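Local coordinates for Rho GTPase-activating protein 26 (Gallus gallus, PDB 1F7C), which stimulates GTP hydrolysis by the Rho-family GTPases RhoA and Cdc42 through the RhoGAP (BH) domain contained in this chain, at residues V48-R60 and H158-M171. Numbering follows the deposited sequence.
Sequences VETRGINEQGLYR and HLAKVADNHKQNLM
His158 wedges its ring between Glu49 and Tyr59, tying helix 146-164 to helix 35-51 and to the loop leading to the predicted arginine finger of this all-helical RhoGAP domain. Both ring nitrogens are engaged. ND1 of His158 donates to OE2 of Glu49 at 2.8 Å, straight enough (160°) for a firm His-carboxylate bond; OE2 lies close to the ring plane, whereas the N-H comes to the anti side of OE2 and out of the carboxylate plane. NE2 of His158 pairs with OH of Tyr59, also at 2.8 Å, the two rings meeting rim to rim with planes 81° apart. With CG opposite its own backbone N (chi1 166°), the imidazole swings toward segment 48-60, and its turn about CB-CG presents ND1 to Glu49 and NE2 to Tyr59, while CG1 of Val48 touches its edge. A leucine here would probably leave the Glu49 carboxylate and the Tyr59 hydroxyl without their shared mate and the tyrosine ring less firmly placed. NZ of Lys161 makes a long, weak salt bridge to OE1 of Glu49 (3.4 Å).

Farther along, Val162 packs CG1 against CD1 of Leu58 at 3.8 Å. Asn169 fastens the type I turn from Gly52 to Glu55: its ND2 donates to O of Ile53 at 3.1 Å and also to O of Val162, fixing the amide's rotation, while OD1 accepts from N of Met171 in an Asx turn. ND2 of Asn165 also donates to O of Ile53 (3.0 Å), from above the carbonyl plane, and to OD1 of Asn54. N of Gly57 donates to O of Asn169 at 2.9 Å. Beside Arg60, SD of Met171 lies over one guanidinium face, 3.8 Å from NH2 of Arg60.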
ATOM      1  N   VAL A  48      -4.802   3.488  12.574  1.00 30.96           N
ATOM      2  CA  VAL A  48      -3.360   3.436  12.699  1.00 29.95           C
ATOM      3  C   VAL A  48      -2.816   4.837  12.950  1.00 30.92           C
ATOM      4  O   VAL A  48      -1.971   5.029  13.808  1.00 32.01           O
ATOM      5  CB  VAL A  48      -2.712   2.814  11.426  1.00 28.41           C
ATOM      6  CG1 VAL A  48      -1.193   2.972  11.449  1.00 27.06           C
ATOM      7  CG2 VAL A  48      -3.050   1.343  11.363  1.00 28.82           C
ATOM      8  N   GLU A  49      -3.313   5.825  12.218  1.00 31.18           N
ATOM      9  CA  GLU A  49      -2.806   7.170  12.397  1.00 30.96           C
ATOM     10  C   GLU A  49      -3.182   7.818  13.716  1.00 31.45           C
ATOM     11  O   GLU A  49      -2.328   8.415  14.364  1.00 31.22           O
ATOM     12  CB  GLU A  49      -3.229   8.061  11.237  1.00 26.21           C
ATOM     13  CG  GLU A  49      -2.712   7.571   9.914  1.00 30.45           C
ATOM     14  CD  GLU A  49      -2.910   8.574   8.808  1.00 28.28           C
ATOM     15  OE1 GLU A  49      -3.743   9.472   8.999  1.00 30.69           O
ATOM     16  OE2 GLU A  49      -2.242   8.462   7.758  1.00 25.68           O
ATOM     17  N   THR A  50      -4.443   7.698  14.121  1.00 33.40           N
ATOM     18  CA  THR A  50      -4.888   8.311  15.370  1.00 33.49           C
ATOM     19  C   THR A  50      -4.456   7.613  16.655  1.00 33.68           C
ATOM     20  O   THR A  50      -4.523   8.219  17.722  1.00 35.47           O
ATOM     21  CB  THR A  50      -6.441   8.499  15.419  1.00 33.35           C
ATOM     22  OG1 THR A  50      -7.098   7.248  15.181  1.00 35.12           O
ATOM     23  CG2 THR A  50      -6.889   9.520  14.387  1.00 31.49           C
ATOM     24  N   ARG A  51      -4.011   6.362  16.584  1.00 34.18           N
ATOM     25  CA  ARG A  51      -3.584   5.705  17.815  1.00 35.62           C
ATOM     26  C   ARG A  51      -2.497   4.651  17.710  1.00 33.88           C
ATOM     27  O   ARG A  51      -2.185   3.986  18.697  1.00 36.59           O
ATOM     28  CB  ARG A  51      -4.796   5.122  18.553  1.00 39.59           C
ATOM     29  CG  ARG A  51      -5.601   4.099  17.788  1.00 45.91           C
ATOM     30  CD  ARG A  51      -7.011   3.999  18.372  1.00 53.67           C
ATOM     31  NE  ARG A  51      -7.815   2.953  17.740  1.00 59.09           N
ATOM     32  CZ  ARG A  51      -7.632   1.647  17.926  1.00 62.61           C
ATOM     33  NH1 ARG A  51      -6.672   1.208  18.739  1.00 61.61           N
ATOM     34  NH2 ARG A  51      -8.403   0.774  17.289  1.00 64.61           N
ATOM     35  N   GLY A  52      -1.893   4.502  16.541  1.00 30.87           N
ATOM     36  CA  GLY A  52      -0.847   3.499  16.416  1.00 27.49           C
ATOM     37  C   GLY A  52       0.387   3.947  15.661  1.00 26.48           C
ATOM     38  O   GLY A  52       1.263   3.128  15.362  1.00 28.67           O
ATOM     39  N   ILE A  53       0.478   5.245  15.380  1.00 26.18           N
ATOM     40  CA  ILE A  53       1.593   5.795  14.618  1.00 24.78           C
ATOM     41  C   ILE A  53       2.957   5.502  15.215  1.00 27.22           C
ATOM     42  O   ILE A  53       3.931   5.349  14.477  1.00 28.40           O
ATOM     43  CB  ILE A  53       1.429   7.335  14.417  1.00 25.99           C
ATOM     44  CG1 ILE A  53       2.272   7.808  13.236  1.00 26.03           C
ATOM     45  CG2 ILE A  53       1.884   8.096  15.648  1.00 28.00           C
ATOM     46  CD1 ILE A  53       1.793   7.297  11.903  1.00 25.53           C
ATOM     47  N   ASN A  54       3.030   5.404  16.544  1.00 27.61           N
ATOM     48  CA  ASN A  54       4.297   5.154  17.232  1.00 29.48           C
ATOM     49  C   ASN A  54       4.663   3.676  17.432  1.00 31.42           C
ATOM     50  O   ASN A  54       5.791   3.374  17.832  1.00 31.32           O
ATOM     51  CB  ASN A  54       4.306   5.880  18.593  1.00 29.00           C
ATOM     52  CG  ASN A  54       4.195   7.398  18.453  1.00 28.81           C
ATOM     53  OD1 ASN A  54       5.046   8.033  17.836  1.00 27.92           O
ATOM     54  ND2 ASN A  54       3.139   7.980  19.027  1.00 27.17           N
ATOM     55  N   GLU A  55       3.721   2.770  17.163  1.00 32.70           N
ATOM     56  CA  GLU A  55       3.944   1.325  17.311  1.00 34.81           C
ATOM     57  C   GLU A  55       5.107   0.846  16.460  1.00 34.37           C
ATOM     58  O   GLU A  55       5.181   1.168  15.280  1.00 35.43           O
ATOM     59  CB  GLU A  55       2.687   0.555  16.903  1.00 41.36           C
ATOM     60  CG  GLU A  55       1.560   0.607  17.917  1.00 48.81           C
ATOM     61  CD  GLU A  55       1.733  -0.408  19.035  1.00 54.40           C
ATOM     62  OE1 GLU A  55       0.918  -0.376  19.983  1.00 59.45           O
ATOM     63  OE2 GLU A  55       2.672  -1.236  18.963  1.00 55.83           O
ATOM     64  N   GLN A  56       6.007   0.067  17.050  1.00 34.94           N
ATOM     65  CA  GLN A  56       7.165  -0.433  16.321  1.00 36.68           C
ATOM     66  C   GLN A  56       6.801  -1.540  15.345  1.00 36.12           C
ATOM     67  O   GLN A  56       5.970  -2.388  15.648  1.00 37.82           O
ATOM     68  CB  GLN A  56       8.227  -0.943  17.292  1.00 40.87           C
ATOM     69  CG  GLN A  56       8.760   0.121  18.247  1.00 48.06           C
ATOM     70  CD  GLN A  56       9.984  -0.346  19.023  1.00 51.81           C
ATOM     71  OE1 GLN A  56      10.019  -1.470  19.540  1.00 51.94           O
ATOM     72  NE2 GLN A  56      10.992   0.521  19.115  1.00 51.02           N
ATOM     73  N   GLY A  57       7.428  -1.517  14.170  1.00 35.22           N
ATOM     74  CA  GLY A  57       7.177  -2.529  13.158  1.00 33.51           C
ATOM     75  C   GLY A  57       5.811  -2.500  12.486  1.00 33.56           C
ATOM     76  O   GLY A  57       5.287  -3.551  12.104  1.00 30.17           O
ATOM     77  N   LEU A  58       5.230  -1.310  12.340  1.00 34.26           N
ATOM     78  CA  LEU A  58       3.928  -1.164  11.690  1.00 33.86           C
ATOM     79  C   LEU A  58       3.926  -1.849  10.329  1.00 34.39           C
ATOM     80  O   LEU A  58       4.755  -1.536   9.466  1.00 31.33           O
ATOM     81  CB  LEU A  58       3.581   0.315  11.481  1.00 34.28           C
ATOM     82  CG  LEU A  58       2.979   1.155  12.605  1.00 34.01           C
ATOM     83  CD1 LEU A  58       2.824   2.588  12.110  1.00 32.65           C
ATOM     84  CD2 LEU A  58       1.621   0.586  13.030  1.00 31.34           C
ATOM     85  N   TYR A  59       2.987  -2.778  10.151  1.00 34.45           N
ATOM     86  CA  TYR A  59       2.829  -3.524   8.904  1.00 36.07           C
ATOM     87  C   TYR A  59       3.871  -4.631   8.681  1.00 38.26           C
ATOM     88  O   TYR A  59       3.781  -5.391   7.723  1.00 39.79           O
ATOM     89  CB  TYR A  59       2.805  -2.554   7.705  1.00 31.52           C
ATOM     90  CG  TYR A  59       1.619  -1.612   7.720  1.00 26.57           C
ATOM     91  CD1 TYR A  59       1.770  -0.257   8.056  1.00 26.78           C
ATOM     92  CD2 TYR A  59       0.338  -2.076   7.423  1.00 26.01           C
ATOM     93  CE1 TYR A  59       0.664   0.610   8.093  1.00 24.20           C
ATOM     94  CE2 TYR A  59      -0.777  -1.225   7.459  1.00 26.38           C
ATOM     95  CZ  TYR A  59      -0.610   0.113   7.792  1.00 26.59           C
ATOM     96  OH  TYR A  59      -1.712   0.940   7.812  1.00 28.84           O
ATOM     97  N   ARG A  60       4.860  -4.718   9.563  1.00 41.29           N
ATOM     98  CA  ARG A  60       5.883  -5.756   9.467  1.00 44.43           C
ATOM     99  C   ARG A  60       5.469  -6.853  10.448  1.00 44.12           C
ATOM    100  O   ARG A  60       5.555  -8.042  10.154  1.00 45.40           O
ATOM    101  CB  ARG A  60       7.255  -5.195   9.861  1.00 47.08           C
ATOM    102  CG  ARG A  60       8.378  -6.226   9.850  1.00 53.33           C
ATOM    103  CD  ARG A  60       9.502  -5.832  10.797  1.00 57.93           C
ATOM    104  NE  ARG A  60      10.345  -4.762  10.271  1.00 63.48           N
ATOM    105  CZ  ARG A  60      11.072  -3.942  11.029  1.00 66.02           C
ATOM    106  NH1 ARG A  60      11.050  -4.069  12.352  1.00 65.93           N
ATOM    107  NH2 ARG A  60      11.830  -3.002  10.468  1.00 65.50           N
ATOM    108  N   HIS A 158      -0.731   7.752   3.371  1.00 23.95           N
ATOM    109  CA  HIS A 158      -0.665   7.186   4.716  1.00 23.04           C
ATOM    110  C   HIS A 158       0.700   6.595   5.057  1.00 23.51           C
ATOM    111  O   HIS A 158       1.209   6.786   6.170  1.00 24.51           O
ATOM    112  CB  HIS A 158      -1.752   6.109   4.894  1.00 23.05           C
ATOM    113  CG  HIS A 158      -1.561   5.248   6.107  1.00 23.84           C
ATOM    114  ND1 HIS A 158      -1.802   5.695   7.389  1.00 23.93           N
ATOM    115  CD2 HIS A 158      -1.114   3.974   6.232  1.00 25.08           C
ATOM    116  CE1 HIS A 158      -1.514   4.736   8.250  1.00 25.51           C
ATOM    117  NE2 HIS A 158      -1.096   3.681   7.575  1.00 26.78           N
ATOM    118  N   LEU A 159       1.294   5.871   4.113  1.00 23.89           N
ATOM    119  CA  LEU A 159       2.605   5.267   4.349  1.00 24.94           C
ATOM    120  C   LEU A 159       3.694   6.333   4.501  1.00 26.00           C
ATOM    121  O   LEU A 159       4.644   6.136   5.249  1.00 27.29           O
ATOM    122  CB  LEU A 159       2.970   4.288   3.223  1.00 23.40           C
ATOM    123  CG  LEU A 159       2.097   3.025   3.111  1.00 22.25           C
ATOM    124  CD1 LEU A 159       2.686   2.106   2.068  1.00 24.28           C
ATOM    125  CD2 LEU A 159       2.026   2.302   4.441  1.00 23.20           C
ATOM    126  N   ALA A 160       3.551   7.460   3.804  1.00 24.89           N
ATOM    127  CA  ALA A 160       4.530   8.547   3.895  1.00 25.92           C
ATOM    128  C   ALA A 160       4.560   9.106   5.323  1.00 26.11           C
ATOM    129  O   ALA A 160       5.610   9.510   5.820  1.00 25.78           O
ATOM    130  CB  ALA A 160       4.182   9.667   2.912  1.00 21.88           C
ATOM    131  N   LYS A 161       3.395   9.126   5.965  1.00 26.69           N
ATOM    132  CA  LYS A 161       3.253   9.605   7.326  1.00 27.65           C
ATOM    133  C   LYS A 161       3.853   8.583   8.270  1.00 28.18           C
ATOM    134  O   LYS A 161       4.491   8.942   9.259  1.00 28.81           O
ATOM    135  CB  LYS A 161       1.780   9.798   7.680  1.00 30.81           C
ATOM    136  CG  LYS A 161       1.107  10.974   7.021  1.00 31.65           C
ATOM    137  CD  LYS A 161      -0.310  11.075   7.539  1.00 35.73           C
ATOM    138  CE  LYS A 161      -1.093  12.153   6.846  1.00 37.47           C
ATOM    139  NZ  LYS A 161      -2.434  12.257   7.493  1.00 43.08           N
ATOM    140  N   VAL A 162       3.626   7.305   7.972  1.00 27.61           N
ATOM    141  CA  VAL A 162       4.169   6.232   8.790  1.00 24.84           C
ATOM    142  C   VAL A 162       5.687   6.329   8.747  1.00 26.84           C
ATOM    143  O   VAL A 162       6.349   6.276   9.790  1.00 23.76           O
ATOM    144  CB  VAL A 162       3.767   4.834   8.260  1.00 26.25           C
ATOM    145  CG1 VAL A 162       4.615   3.763   8.929  1.00 23.96           C
ATOM    146  CG2 VAL A 162       2.294   4.570   8.526  1.00 25.22           C
ATOM    147  N   ALA A 163       6.230   6.490   7.536  1.00 25.10           N
ATOM    148  CA  ALA A 163       7.677   6.561   7.344  1.00 26.09           C
ATOM    149  C   ALA A 163       8.339   7.788   7.957  1.00 26.56           C
ATOM    150  O   ALA A 163       9.494   7.731   8.374  1.00 26.06           O
ATOM    151  CB  ALA A 163       8.028   6.479   5.845  1.00 22.89           C
ATOM    152  N   ASP A 164       7.619   8.902   8.003  1.00 25.38           N
ATOM    153  CA  ASP A 164       8.187  10.107   8.572  1.00 26.02           C
ATOM    154  C   ASP A 164       8.403   9.944  10.090  1.00 26.94           C
ATOM    155  O   ASP A 164       9.158  10.690  10.689  1.00 28.69           O
ATOM    156  CB  ASP A 164       7.277  11.299   8.268  1.00 28.72           C
ATOM    157  CG  ASP A 164       7.879  12.623   8.703  1.00 28.38           C
ATOM    158  OD1 ASP A 164       7.321  13.256   9.617  1.00 30.23           O
ATOM    159  OD2 ASP A 164       8.905  13.035   8.131  1.00 34.51           O
ATOM    160  N   ASN A 165       7.761   8.952  10.697  1.00 24.65           N
ATOM    161  CA  ASN A 165       7.899   8.698  12.125  1.00 25.44           C
ATOM    162  C   ASN A 165       8.753   7.445  12.361  1.00 27.26           C
ATOM    163  O   ASN A 165       8.617   6.762  13.389  1.00 24.64           O
ATOM    164  CB  ASN A 165       6.509   8.524  12.755  1.00 25.47           C
ATOM    165  CG  ASN A 165       6.540   8.562  14.275  1.00 30.70           C
ATOM    166  OD1 ASN A 165       7.175   9.436  14.867  1.00 33.11           O
ATOM    167  ND2 ASN A 165       5.837   7.626  14.913  1.00 26.40           N
ATOM    168  N   HIS A 166       9.660   7.172  11.423  1.00 27.64           N
ATOM    169  CA  HIS A 166      10.515   5.992  11.522  1.00 31.98           C
ATOM    170  C   HIS A 166      11.443   5.900  12.751  1.00 34.33           C
ATOM    171  O   HIS A 166      11.668   4.803  13.264  1.00 33.61           O
ATOM    172  CB  HIS A 166      11.331   5.802  10.232  1.00 31.77           C
ATOM    173  CG  HIS A 166      12.412   6.819  10.033  1.00 35.03           C
ATOM    174  ND1 HIS A 166      12.154   8.122   9.674  1.00 34.47           N
ATOM    175  CD2 HIS A 166      13.761   6.711  10.118  1.00 34.38           C
ATOM    176  CE1 HIS A 166      13.296   8.775   9.542  1.00 35.78           C
ATOM    177  NE2 HIS A 166      14.285   7.942   9.805  1.00 35.18           N
ATOM    178  N   LYS A 167      11.981   7.021  13.227  1.00 34.91           N
ATOM    179  CA  LYS A 167      12.850   6.976  14.404  1.00 36.42           C
ATOM    180  C   LYS A 167      12.156   6.208  15.528  1.00 36.48           C
ATOM    181  O   LYS A 167      12.793   5.474  16.280  1.00 37.92           O
ATOM    182  CB  LYS A 167      13.171   8.388  14.906  1.00 41.81           C
ATOM    183  CG  LYS A 167      14.160   9.168  14.061  1.00 47.13           C
ATOM    184  CD  LYS A 167      15.538   8.531  14.112  1.00 53.80           C
ATOM    185  CE  LYS A 167      16.582   9.408  13.422  1.00 58.04           C
ATOM    186  NZ  LYS A 167      16.259   9.668  11.986  1.00 59.68           N
ATOM    187  N   GLN A 168      10.843   6.376  15.623  1.00 34.72           N
ATOM    188  CA  GLN A 168      10.051   5.728  16.650  1.00 34.14           C
ATOM    189  C   GLN A 168       9.497   4.357  16.247  1.00 35.05           C
ATOM    190  O   GLN A 168       9.680   3.370  16.974  1.00 35.58           O
ATOM    191  CB  GLN A 168       8.889   6.640  17.037  1.00 34.28           C
ATOM    192  CG  GLN A 168       8.755   6.941  18.508  1.00 40.08           C
ATOM    193  CD  GLN A 168       8.698   5.699  19.363  1.00 40.50           C
ATOM    194  OE1 GLN A 168       9.726   5.191  19.809  1.00 42.25           O
ATOM    195  NE2 GLN A 168       7.495   5.197  19.591  1.00 43.14           N
ATOM    196  N   ASN A 169       8.813   4.286  15.102  1.00 32.88           N
ATOM    197  CA  ASN A 169       8.227   3.015  14.685  1.00 31.91           C
ATOM    198  C   ASN A 169       9.133   2.098  13.864  1.00 30.40           C
ATOM    199  O   ASN A 169       8.743   0.986  13.526  1.00 31.26           O
ATOM    200  CB  ASN A 169       6.894   3.230  13.943  1.00 28.00           C
ATOM    201  CG  ASN A 169       7.046   4.023  12.641  1.00 26.09           C
ATOM    202  OD1 ASN A 169       8.045   3.900  11.929  1.00 21.35           O
ATOM    203  ND2 ASN A 169       6.025   4.813  12.312  1.00 20.27           N
ATOM    204  N   LEU A 170      10.338   2.569  13.561  1.00 31.82           N
ATOM    205  CA  LEU A 170      11.340   1.801  12.812  1.00 32.83           C
ATOM    206  C   LEU A 170      10.961   1.500  11.373  1.00 32.96           C
ATOM    207  O   LEU A 170      11.667   0.765  10.706  1.00 34.71           O
ATOM    208  CB  LEU A 170      11.626   0.470  13.515  1.00 31.01           C
ATOM    209  CG  LEU A 170      11.696   0.481  15.047  1.00 34.81           C
ATOM    210  CD1 LEU A 170      11.945  -0.939  15.568  1.00 33.23           C
ATOM    211  CD2 LEU A 170      12.803   1.437  15.502  1.00 33.59           C
ATOM    212  N   MET A 171       9.856   2.051  10.885  1.00 33.44           N
ATOM    213  CA  MET A 171       9.450   1.766   9.514  1.00 31.44           C
ATOM    214  C   MET A 171       9.822   2.847   8.514  1.00 30.40           C
ATOM    215  O   MET A 171       9.057   3.770   8.255  1.00 30.54           O
ATOM    216  CB  MET A 171       7.949   1.485   9.449  1.00 30.67           C
ATOM    217  CG  MET A 171       7.520   0.239  10.227  1.00 30.21           C
ATOM    218  SD  MET A 171       8.467  -1.273   9.811  1.00 33.93           S
ATOM    219  CE  MET A 171       7.871  -1.613   8.109  1.00 28.28           C
TER
HETATM  220  O   HOH W   1      -3.408   9.581   5.639  1.00 28.73           O